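Long-range contacts in erythromycin C-12 hydroxylase (Saccharopolyspora erythraea, PDB 2JJN), which hydroxylates the macrolactone ring of erythromycin D at C-12 to give erythromycin C, using a heme b cofactor, molecular oxygen and NADPH: residues 29-34 / 315-320; 112-117 / 145-150; 284-289 / 392-397. The protein carries 2 engineered substitutions. All coordinates share one frame; numbering follows the deposited sequence. Where two conformers were deposited one is given.

Contact 1: residues 29-34 / 315-320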
loop_
_atom_site.group_PDB
_atom_site.type_symbol
_atom_site.label_atom_id
_atom_site.label_comp_id
_atom_site.label_asym_id
_atom_site.label_seq_id
_atom_site.Cartn_x
_atom_site.Cartn_y
_atom_site.Cartn_z
ATOM N N ALA A 29 1.796 6.521 20.342
ATOM C CA ALA A 29 3.141 6.308 20.895
ATOM C C ALA A 29 4.175 6.300 19.777
ATOM O O ALA A 29 5.279 6.843 19.947
ATOM C CB ALA A 29 3.211 4.997 21.697
ATOM N N LEU A 30 3.822 5.692 18.650
ATOM C CA LEU A 30 4.732 5.641 17.504
ATOM C C LEU A 30 4.966 7.049 16.989
ATOM O O LEU A 30 6.099 7.414 16.767
ATOM C CB LEU A 30 4.151 4.754 16.405
ATOM C CG LEU A 30 4.999 4.709 15.122
ATOM C CD1 LEU A 30 6.391 4.180 15.459
ATOM C CD2 LEU A 30 4.302 3.793 14.105
ATOM N N LEU A 31 3.899 7.822 16.769
ATOM C CA LEU A 31 4.064 9.182 16.267
ATOM C C LEU A 31 4.910 10.039 17.183
ATOM O O LEU A 31 5.760 10.804 16.720
ATOM C CB LEU A 31 2.684 9.833 16.016
ATOM C CG LEU A 31 1.928 9.168 14.863
ATOM C CD1 LEU A 31 0.505 9.659 14.853
ATOM C CD2 LEU A 31 2.588 9.403 13.503
ATOM N N ASP A 32 4.685 9.913 18.495
ATOM C CA ASP A 32 5.422 10.744 19.456
ATOM C C ASP A 32 6.917 10.393 19.356
ATOM O O ASP A 32 7.781 11.281 19.341
ATOM C CB ASP A 32 4.878 10.471 20.866
ATOM C CG ASP A 32 3.548 11.193 21.130
ATOM O OD1 ASP A 32 3.163 12.074 20.326
ATOM O OD2 ASP A 32 2.918 10.891 22.169
ATOM N N TRP A 33 7.213 9.098 19.266
ATOM C CA TRP A 33 8.597 8.639 19.142
ATOM C C TRP A 33 9.246 9.141 17.861
ATOM O O TRP A 33 10.386 9.619 17.872
ATOM C CB TRP A 33 8.653 7.126 19.259
ATOM C CG TRP A 33 10.026 6.522 19.237
ATOM C CD1 TRP A 33 10.864 6.350 20.320
ATOM C CD2 TRP A 33 10.692 5.958 18.107
ATOM N NE1 TRP A 33 12.015 5.710 19.922
ATOM C CE2 TRP A 33 11.953 5.479 18.571
ATOM C CE3 TRP A 33 10.373 5.821 16.752
ATOM C CZ2 TRP A 33 12.887 4.862 17.720
ATOM C CZ3 TRP A 33 11.339 5.211 15.879
ATOM C CH2 TRP A 33 12.559 4.718 16.396
ATOM N N LEU A 34 8.548 8.985 16.748
ATOM C CA LEU A 34 9.093 9.496 15.490
ATOM C C LEU A 34 9.397 10.980 15.586
ATOM O O LEU A 34 10.428 11.423 15.052
ATOM C CB LEU A 34 8.075 9.267 14.377
ATOM C CG LEU A 34 7.853 7.788 14.027
ATOM C CD1 LEU A 34 6.669 7.639 13.025
ATOM C CD2 LEU A 34 9.118 7.130 13.446
ATOM N N TRP A 315 11.116 6.210 6.680
ATOM C CA TRP A 315 9.837 6.333 7.381
ATOM C C TRP A 315 8.979 7.411 6.734
ATOM O O TRP A 315 8.995 8.598 7.099
ATOM C CB TRP A 315 10.082 6.614 8.856
ATOM C CG TRP A 315 10.417 5.391 9.647
ATOM C CD1 TRP A 315 11.639 4.870 9.822
ATOM C CD2 TRP A 315 9.489 4.564 10.357
ATOM N NE1 TRP A 315 11.557 3.721 10.650
ATOM C CE2 TRP A 315 10.237 3.523 10.977
ATOM C CE3 TRP A 315 8.087 4.577 10.490
ATOM C CZ2 TRP A 315 9.632 2.515 11.747
ATOM C CZ3 TRP A 315 7.486 3.594 11.272
ATOM C CH2 TRP A 315 8.255 2.576 11.887
ATOM N N VAL A 316 8.214 6.978 5.725
ATOM C CA VAL A 316 7.270 7.901 5.074
ATOM C C VAL A 316 6.281 8.500 6.106
ATOM O O VAL A 316 5.896 9.662 6.019
ATOM C CB VAL A 316 6.579 7.210 3.888
ATOM C CG1 VAL A 316 5.267 7.895 3.522
ATOM C CG2 VAL A 316 7.566 7.249 2.686
ATOM N N LEU A 317 5.862 7.705 7.087
ATOM C CA LEU A 317 4.951 8.219 8.117
ATOM C C LEU A 317 5.580 9.387 8.838
ATOM O O LEU A 317 4.892 10.390 9.088
ATOM C CB LEU A 317 4.628 7.112 9.106
ATOM C CG LEU A 317 3.810 7.571 10.318
ATOM C CD1 LEU A 317 2.422 8.145 9.859
ATOM C CD2 LEU A 317 3.615 6.393 11.264
ATOM N N SER A 318 6.866 9.274 9.191
ATOM C CA SER A 318 7.518 10.392 9.881
ATOM C C SER A 318 7.683 11.595 8.946
ATOM O O SER A 318 7.430 12.748 9.337
ATOM C CB SER A 318 8.871 9.885 10.347
ATOM O OG SER A 318 9.593 10.908 11.062
ATOM N N ALA A 319 8.119 11.343 7.713
ATOM C CA ALA A 319 8.241 12.429 6.705
ATOM C C ALA A 319 6.947 13.158 6.551
ATOM O O ALA A 319 6.932 14.396 6.427
ATOM C CB ALA A 319 8.676 11.836 5.344
ATOM N N ASN A 320 5.826 12.412 6.507
ATOM C CA ASN A 320 4.518 13.051 6.283
ATOM C C ASN A 320 4.060 13.899 7.482
ATOM O O ASN A 320 3.163 14.703 7.343
ATOM C CB ASN A 320 3.475 11.980 6.016
ATOM C CG ASN A 320 3.575 11.345 4.615
ATOM O OD1 ASN A 320 4.423 11.689 3.793
ATOM N ND2 ASN A 320 2.673 10.364 4.379
#

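Contact 2: residues 112-117 / 145-150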
loop_
_atom_site.group_PDB
_atom_site.type_symbol
_atom_site.label_atom_id
_atom_site.label_comp_id
_atom_site.label_asym_id
_atom_site.label_seq_id
_atom_site.Cartn_x
_atom_site.Cartn_y
_atom_site.Cartn_z
ATOM N N SER A 112 -9.093 3.686 -15.766
ATOM C CA SER A 112 -10.299 4.506 -15.732
ATOM C C SER A 112 -11.576 3.741 -16.160
ATOM O O SER A 112 -12.676 3.969 -15.617
ATOM C CB SER A 112 -10.079 5.782 -16.546
ATOM O OG SER A 112 -9.866 5.446 -17.911
ATOM N N ASP A 113 -11.428 2.819 -17.118
ATOM C CA ASP A 113 -12.561 1.977 -17.546
ATOM C C ASP A 113 -13.149 1.093 -16.430
ATOM O O ASP A 113 -14.268 0.551 -16.584
ATOM C CB ASP A 113 -12.122 1.078 -18.700
ATOM C CG ASP A 113 -12.093 1.818 -20.040
ATOM O OD1 ASP A 113 -12.519 2.995 -20.160
ATOM O OD2 ASP A 113 -11.616 1.159 -20.996
ATOM N N LEU A 114 -12.392 0.924 -15.334
ATOM C CA LEU A 114 -12.873 0.116 -14.225
ATOM C C LEU A 114 -13.939 0.818 -13.371
ATOM O O LEU A 114 -14.553 0.165 -12.547
ATOM C CB LEU A 114 -11.725 -0.306 -13.312
ATOM C CG LEU A 114 -10.731 -1.311 -13.937
ATOM C CD1 LEU A 114 -9.497 -1.473 -13.084
ATOM C CD2 LEU A 114 -11.351 -2.658 -14.212
ATOM N N GLU A 115 -14.114 2.120 -13.541
ATOM C CA GLU A 115 -14.963 2.870 -12.608
ATOM C C GLU A 115 -16.368 2.267 -12.447
ATOM O O GLU A 115 -16.815 2.028 -11.317
ATOM C CB GLU A 115 -15.042 4.374 -12.934
ATOM C CG GLU A 115 -15.988 5.099 -12.009
ATOM C CD GLU A 115 -15.947 6.611 -12.154
ATOM O OE1 GLU A 115 -15.126 7.109 -12.955
ATOM O OE2 GLU A 115 -16.755 7.308 -11.492
ATOM N N PRO A 116 -17.096 2.076 -13.541
ATOM C CA PRO A 116 -18.433 1.500 -13.357
ATOM C C PRO A 116 -18.433 0.159 -12.605
ATOM O O PRO A 116 -19.309 -0.078 -11.704
ATOM C CB PRO A 116 -18.956 1.345 -14.795
ATOM C CG PRO A 116 -18.180 2.357 -15.603
ATOM C CD PRO A 116 -16.785 2.339 -14.956
ATOM N N ARG A 117 -17.494 -0.742 -12.917
ATOM C CA ARG A 117 -17.458 -2.031 -12.178
ATOM C C ARG A 117 -17.114 -1.836 -10.679
ATOM O O ARG A 117 -17.655 -2.514 -9.793
ATOM C CB ARG A 117 -16.506 -3.059 -12.849
ATOM C CG ARG A 117 -16.419 -4.354 -12.076
ATOM C CD ARG A 117 -17.728 -5.120 -12.063
ATOM N NE ARG A 117 -17.508 -6.454 -11.499
ATOM C CZ ARG A 117 -18.420 -7.170 -10.847
ATOM N NH1 ARG A 117 -19.666 -6.710 -10.709
ATOM N NH2 ARG A 117 -18.091 -8.359 -10.344
ATOM N N VAL A 145 -9.652 -6.923 -4.149
ATOM C CA VAL A 145 -9.410 -8.310 -4.646
ATOM C C VAL A 145 -10.246 -8.586 -5.909
ATOM O O VAL A 145 -9.742 -9.130 -6.918
ATOM C CB VAL A 145 -9.754 -9.479 -3.610
ATOM C CG1 VAL A 145 -9.079 -9.336 -2.343
ATOM C CG2 VAL A 145 -11.234 -9.686 -3.406
ATOM N N THR A 146 -11.529 -8.241 -5.826
ATOM C CA THR A 146 -12.479 -8.528 -6.877
ATOM C C THR A 146 -12.066 -7.758 -8.101
ATOM O O THR A 146 -12.012 -8.323 -9.214
ATOM C CB THR A 146 -13.923 -8.163 -6.426
ATOM O OG1 THR A 146 -14.290 -9.093 -5.403
ATOM C CG2 THR A 146 -14.910 -8.309 -7.571
ATOM N N ILE A 147 -11.745 -6.483 -7.900
ATOM C CA ILE A 147 -11.407 -5.612 -9.021
ATOM C C ILE A 147 -10.110 -6.025 -9.708
ATOM O O ILE A 147 -10.071 -6.129 -10.952
ATOM C CB ILE A 147 -11.420 -4.139 -8.580
ATOM C CG1 ILE A 147 -12.855 -3.779 -8.137
ATOM C CG2 ILE A 147 -10.959 -3.193 -9.683
ATOM C CD1 ILE A 147 -13.923 -3.923 -9.247
ATOM N N VAL A 148 -9.067 -6.263 -8.926
ATOM C CA VAL A 148 -7.779 -6.551 -9.593
ATOM C C VAL A 148 -7.811 -7.955 -10.195
ATOM O O VAL A 148 -7.195 -8.184 -11.263
ATOM C CB VAL A 148 -6.556 -6.293 -8.660
ATOM C CG1 VAL A 148 -5.277 -6.891 -9.250
ATOM C CG2 VAL A 148 -6.393 -4.800 -8.416
ATOM N N ALA A 149 -8.525 -8.898 -9.581
ATOM C CA ALA A 149 -8.665 -10.228 -10.199
ATOM C C ALA A 149 -9.360 -10.106 -11.558
ATOM O O ALA A 149 -8.921 -10.701 -12.545
ATOM C CB ALA A 149 -9.390 -11.205 -9.295
ATOM N N GLU A 150 -10.394 -9.274 -11.653
ATOM C CA GLU A 150 -11.087 -9.124 -12.938
ATOM C C GLU A 150 -10.213 -8.396 -13.956
ATOM O O GLU A 150 -10.214 -8.696 -15.180
ATOM C CB GLU A 150 -12.393 -8.367 -12.727
ATOM C CG GLU A 150 -13.399 -9.247 -12.022
ATOM C CD GLU A 150 -14.754 -8.575 -11.782
ATOM O OE1 GLU A 150 -14.938 -7.402 -12.205
ATOM O OE2 GLU A 150 -15.616 -9.252 -11.173
#

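Contact 3: residues 284-289 / 392-397. With HEM (protoporphyrin IX containing Fe), chain B.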
loop_
_atom_site.group_PDB
_atom_site.type_symbol
_atom_site.label_atom_id
_atom_site.label_comp_id
_atom_site.label_asym_id
_atom_site.label_seq_id
_atom_site.Cartn_x
_atom_site.Cartn_y
_atom_site.Cartn_z
ATOM N N TYR A 284 -1.844 11.545 6.099
ATOM C CA TYR A 284 -1.989 11.444 7.519
ATOM C C TYR A 284 -1.721 10.022 8.064
ATOM O O TYR A 284 -1.076 9.875 9.118
ATOM C CB TYR A 284 -3.421 11.945 7.837
ATOM C CG TYR A 284 -3.721 12.251 9.274
ATOM C CD1 TYR A 284 -3.187 13.383 9.872
ATOM C CD2 TYR A 284 -4.598 11.448 9.977
ATOM C CE1 TYR A 284 -3.535 13.679 11.211
ATOM C CE2 TYR A 284 -4.950 11.740 11.292
ATOM C CZ TYR A 284 -4.426 12.822 11.878
ATOM O OH TYR A 284 -4.814 13.032 13.208
ATOM N N ARG A 285 -2.240 9.027 7.350
ATOM C CA ARG A 285 -2.158 7.625 7.778
ATOM C C ARG A 285 -1.779 6.771 6.545
ATOM O O ARG A 285 -2.576 5.998 6.036
ATOM C CB ARG A 285 -3.485 7.193 8.390
ATOM C CG ARG A 285 -3.644 7.636 9.844
ATOM C CD ARG A 285 -4.984 7.215 10.374
ATOM N NE ARG A 285 -4.976 7.350 11.849
ATOM C CZ ARG A 285 -5.966 7.883 12.565
ATOM N NH1 ARG A 285 -7.082 8.361 12.011
ATOM N NH2 ARG A 285 -5.827 7.923 13.903
ATOM N N PRO A 286 -0.542 6.908 6.101
ATOM C CA PRO A 286 -0.051 6.149 4.905
ATOM C C PRO A 286 -0.147 4.654 5.166
ATOM O O PRO A 286 0.304 4.195 6.197
ATOM C CB PRO A 286 1.415 6.582 4.782
ATOM C CG PRO A 286 1.809 7.121 6.138
ATOM C CD PRO A 286 0.514 7.755 6.692
ATOM N N PRO A 287 -0.760 3.897 4.251
ATOM C CA PRO A 287 -0.858 2.453 4.459
ATOM C C PRO A 287 0.487 1.782 4.651
ATOM O O PRO A 287 0.572 0.867 5.471
ATOM C CB PRO A 287 -1.570 1.992 3.188
ATOM C CG PRO A 287 -2.458 3.196 2.806
ATOM C CD PRO A 287 -1.580 4.349 3.113
ATOM N N PHE A 288 1.526 2.242 3.928
ATOM C CA PHE A 288 2.866 1.701 4.109
ATOM C C PHE A 288 3.691 2.805 4.762
ATOM O O PHE A 288 4.082 3.766 4.106
ATOM C CB PHE A 288 3.497 1.371 2.763
ATOM C CG PHE A 288 3.000 0.131 2.131
ATOM C CD1 PHE A 288 2.739 0.136 0.775
ATOM C CD2 PHE A 288 2.867 -1.039 2.844
ATOM C CE1 PHE A 288 2.323 -1.043 0.126
ATOM C CE2 PHE A 288 2.429 -2.222 2.216
ATOM C CZ PHE A 288 2.157 -2.197 0.863
ATOM N N PRO A 289 3.893 2.741 6.064
ATOM C CA PRO A 289 4.624 3.833 6.739
ATOM C C PRO A 289 6.122 3.836 6.503
ATOM O O PRO A 289 6.804 4.856 6.794
ATOM C CB PRO A 289 4.286 3.583 8.232
ATOM C CG PRO A 289 3.977 2.147 8.305
ATOM C CD PRO A 289 3.283 1.794 7.034
ATOM N N ILE A 392 4.479 -3.607 9.593
ATOM C CA ILE A 392 4.467 -3.415 8.148
ATOM C C ILE A 392 3.507 -2.306 7.688
ATOM O O ILE A 392 3.975 -1.299 7.121
ATOM C CB ILE A 392 4.207 -4.726 7.371
ATOM C CG1 ILE A 392 5.256 -5.791 7.764
ATOM C CG2 ILE A 392 4.178 -4.462 5.855
ATOM C CD1 ILE A 392 6.679 -5.345 7.731
ATOM N N VAL A 393 2.208 -2.491 7.930
ATOM C CA VAL A 393 1.201 -1.517 7.500
ATOM C C VAL A 393 0.667 -0.730 8.678
ATOM O O VAL A 393 0.759 -1.153 9.854
ATOM C CB VAL A 393 0.051 -2.171 6.706
ATOM C CG1 VAL A 393 0.560 -2.885 5.464
ATOM C CG2 VAL A 393 -0.743 -3.139 7.591
ATOM N N LEU A 394 0.148 0.459 8.372
ATOM C CA LEU A 394 -0.483 1.294 9.379
ATOM C C LEU A 394 -2.002 1.233 9.212
ATOM O O LEU A 394 -2.555 1.868 8.339
ATOM C CB LEU A 394 0.032 2.753 9.241
ATOM C CG LEU A 394 -0.481 3.698 10.305
ATOM C CD1 LEU A 394 0.296 3.480 11.625
ATOM C CD2 LEU A 394 -0.331 5.169 9.891
ATOM N N GLY A 395 -2.694 0.429 10.033
ATOM C CA GLY A 395 -4.110 0.185 9.764
ATOM C C GLY A 395 -4.678 -0.794 10.765
ATOM O O GLY A 395 -3.992 -1.207 11.706
ATOM N N THR A 396 -5.941 -1.146 10.532
ATOM C CA THR A 396 -6.563 -2.118 11.422
ATOM C C THR A 396 -7.030 -3.330 10.640
ATOM O O THR A 396 -7.438 -3.239 9.482
ATOM C CB THR A 396 -7.707 -1.501 12.211
ATOM O OG1 THR A 396 -8.732 -1.080 11.323
ATOM C CG2 THR A 396 -7.200 -0.288 13.039
ATOM N N ARG A 397 -7.014 -4.475 11.325
ATOM C CA ARG A 397 -7.375 -5.732 10.687
ATOM C C ARG A 397 -8.877 -5.853 10.383
ATOM O O ARG A 397 -9.275 -6.478 9.415
ATOM C CB ARG A 397 -6.973 -6.899 11.584
ATOM C CG ARG A 397 -5.457 -6.974 11.753
ATOM C CD ARG A 397 -5.015 -7.649 13.061
ATOM N NE ARG A 397 -5.562 -8.993 13.160
ATOM C CZ ARG A 397 -5.537 -9.733 14.271
ATOM N NH1 ARG A 397 -4.974 -9.271 15.380
ATOM N NH2 ARG A 397 -6.072 -10.947 14.259
HETATM C CHA HEM B . 4.973 0.860 -5.603
HETATM C CHB HEM B . 2.148 2.580 -2.015
HETATM C CHC HEM B . -1.767 0.937 -4.352
HETATM C CHD HEM B . 1.087 -1.461 -7.479
HETATM C C1A HEM B . 4.503 1.513 -4.482
HETATM C C2A HEM B . 5.352 2.232 -3.525
HETATM C C3A HEM B . 4.582 2.690 -2.534
HETATM C C4A HEM B . 3.219 2.280 -2.810
HETATM C CMA HEM B . 5.033 3.479 -1.286
HETATM C CAA HEM B . 6.871 2.450 -3.664
HETATM C CBA HEM B . 7.657 1.251 -3.165
HETATM C CGA HEM B . 9.154 1.547 -3.047
HETATM O O1A HEM B . 9.591 2.687 -3.371
HETATM O O2A HEM B . 9.893 0.587 -2.663
HETATM C C1B HEM B . 0.826 2.286 -2.354
HETATM C C2B HEM B . -0.332 2.725 -1.617
HETATM C C3B HEM B . -1.428 2.276 -2.272
HETATM C C4B HEM B . -0.938 1.542 -3.432
HETATM C CMB HEM B . -0.171 3.566 -0.333
HETATM C CAB HEM B . -2.929 2.400 -1.944
HETATM C CBB HEM B . -3.376 3.468 -1.368
HETATM C C1C HEM B . -1.334 0.146 -5.395
HETATM C C2C HEM B . -2.204 -0.557 -6.324
HETATM C C3C HEM B . -1.413 -1.225 -7.191
HETATM C C4C HEM B . -0.018 -0.947 -6.843
HETATM C CMC HEM B . -3.752 -0.483 -6.248
HETATM C CAC HEM B . -1.802 -2.163 -8.350
HETATM C CBC HEM B . -2.836 -1.930 -9.158
HETATM C C1D HEM B . 2.359 -1.055 -7.214
HETATM C C2D HEM B . 3.491 -1.551 -7.929
HETATM C C3D HEM B . 4.677 -0.829 -7.374
HETATM C C4D HEM B . 4.166 0.037 -6.354
HETATM C CMD HEM B . 3.500 -2.623 -9.059
HETATM C CAD HEM B . 6.154 -0.992 -7.773
HETATM C CBD HEM B . 6.558 0.032 -8.851
HETATM C CGD HEM B . 8.025 -0.071 -9.134
HETATM O O1D HEM B . 8.771 -0.707 -8.370
HETATM O O2D HEM B . 8.447 0.505 -10.159
HETATM N NA HEM B . 3.176 1.582 -4.024
HETATM N NB HEM B . 0.446 1.516 -3.449
HETATM N NC HEM B . -0.029 -0.147 -5.743
HETATM N ND HEM B . 2.793 -0.099 -6.273
HETATM FE FE HEM B . 1.586 0.854 -4.946
HETATM O O HOH W 1 1.803 -0.889 -3.594
#

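Contact 1: residues 29-34 / 315-320
The helix segments 29-34 and 316-320 cross at -71° with their axes 10.1 Å apart at closest approach, and the backbones come nearest where the CA of Leu34 faces the CA of Ser318 at 5.9 Å. Helix 27-40 corresponds to helix A of the cytochrome P450 fold, and the short helix 316-320 to helix K', which follows strand 311-315 of the mixed sheet directly. No hydrogen bond joins the two segments; the contact is a buried leucine cluster with an indole on one side.

Leu317 is the hub. With its CG anti to the backbone N (chi1 173°), it reaches across to three leucines of the other helix. Its CD2 lies 3.7 Å from Leu34 CD1 and also meets Leu30 CD2 at 3.9 Å. The other branch, CD1, approaches Leu31 CD2 at 3.9 Å, the two side chains running at about a right angle.

Leu34 divides its two methyl groups between partners: while CD1 packs on Leu317, CD2 sits over one face of the Trp315 indole as a CH-pi contact, 4.3 Å from the centroid of the six-membered ring. The rotation of the indole is held from outside the pair, by a hydrogen bond between its NE1 and His52 ND1 and by ring contacts with His52 and Phe54. Ser318 meets the leucine by its OG, 4.0 Å from Leu34 CB; the polar needs of that oxygen are served beyond the two segments, by hydrogen bonds with Phe54 O and Arg38 NH1.

Contact 2: residues 112-117 / 145-150
Arg117 reaches from the first turn of helix 115-127 to Ile147 and Glu150 on helix 142-152, from a backbone whose CA stands 7.7 Å from the CA of Ile147. Its CB heads toward the other helix and the chain then bends at chi2 (66°). Arg117 CG lies between two partners, 3.8 Å from Ile147 CD1, the end of an isoleucine that extends into the interface, and 3.4 Å from Glu150 OE1. Arg117 CD passes the same Glu150 OE1 at 3.6 Å.

Hydrogen bonding starts at NE: the bond from Arg117 NE to Glu150 OE1 is 2.8 Å long and nearly straight, at 166°. The flanking Arg117 NH2 takes the second oxygen, OE2 of Glu150, also at 2.8 Å. The grip is thus side-on and bidentate, each carboxylate oxygen using its syn lone pair, with the guanidinium and carboxylate planes only 6° apart.

These two helices are D and E of the cytochrome P450 fold, members of the four-helix bundle completed by helix 228-259 (I) and helix 356-374 (L). Around the guanidinium, Thr146 CG2 comes within 4.2 Å of Arg117 NH2, and NH1 turns to a second acid, Asp120 of its own helix, in a salt bridge that would be expected to favour the charged form further. Deeper in, Leu114 CD1 touches Ile147 CG2 at 4.1 Å, the two side chains running antiparallel where they touch, and Leu114 also packs on Leu358 of helix 356-374.

Contact 3: residues 284-289 / 392-397
Two irregular segments meet here in a buried, largely apolar contact beside the heme. Residues 284-289 form the proline-rich connection from helix 274-284 (helix K of the P450 fold) to strand 290-295, while residues 392-397 belong to the loop that precedes strand 400-402. As in other P450s, both loops lie next to the substrate pocket.

A single hydrogen bond ties the backbones, from Leu394 N to Pro287 O at 3.0 Å, with the donor lifted 35° out of the carbonyl plane. The same oxygen receives a CA-H...O contact from Val393 CA at 3.2 Å.

Leu394 has CG anti to the backbone N (chi1 -176°), which carries its CD2 to the backbone of Arg285, 3.7 Å from CA, and, at an oblique angle, to Pro286 CD. Its CB lies against Pro289 CD at 4.0 Å, and this proline carbon also approaches Ile392 O at 3.2 Å. The guanidinium of Arg285 points elsewhere, to salt bridges with Glu27 and Glu259.

Toward the cofactor, Pro287 CD packs 3.8 Å from the heme methyl CMB. Phe288 bridges the loop and the porphyrin: its CE2 touches Val393 CG1 at 3.8 Å, and the ring turns an edge to the heme. The water bound to the iron also lies near the plane of this ring, whose CD1 stands 3.8 Å from the heme meso carbon CHB.

Overall arrangement
Contacts 1 and 3 form one continuous unit, their centres 11 Å apart. They are joined by a probable hydrogen bond from Leu317 N to Pro289 O (3.0 Å) and by Leu317 CD1 packing on Pro286 CD at 3.7 Å, so Leu317 connects the N-terminal helix to the loops beside the heme. Along the chain their segments alternate. Contact 2 stands apart, across the chain's centre from contact 1, its centre 33 Å from that of contact 1 and 23 Å from that of contact 3. Contact 3 packs directly on the heme through Pro287 and Phe288; of the side chains carrying the other contacts, Leu114 lies about 8 Å and Leu317 about 11 Å from the heme.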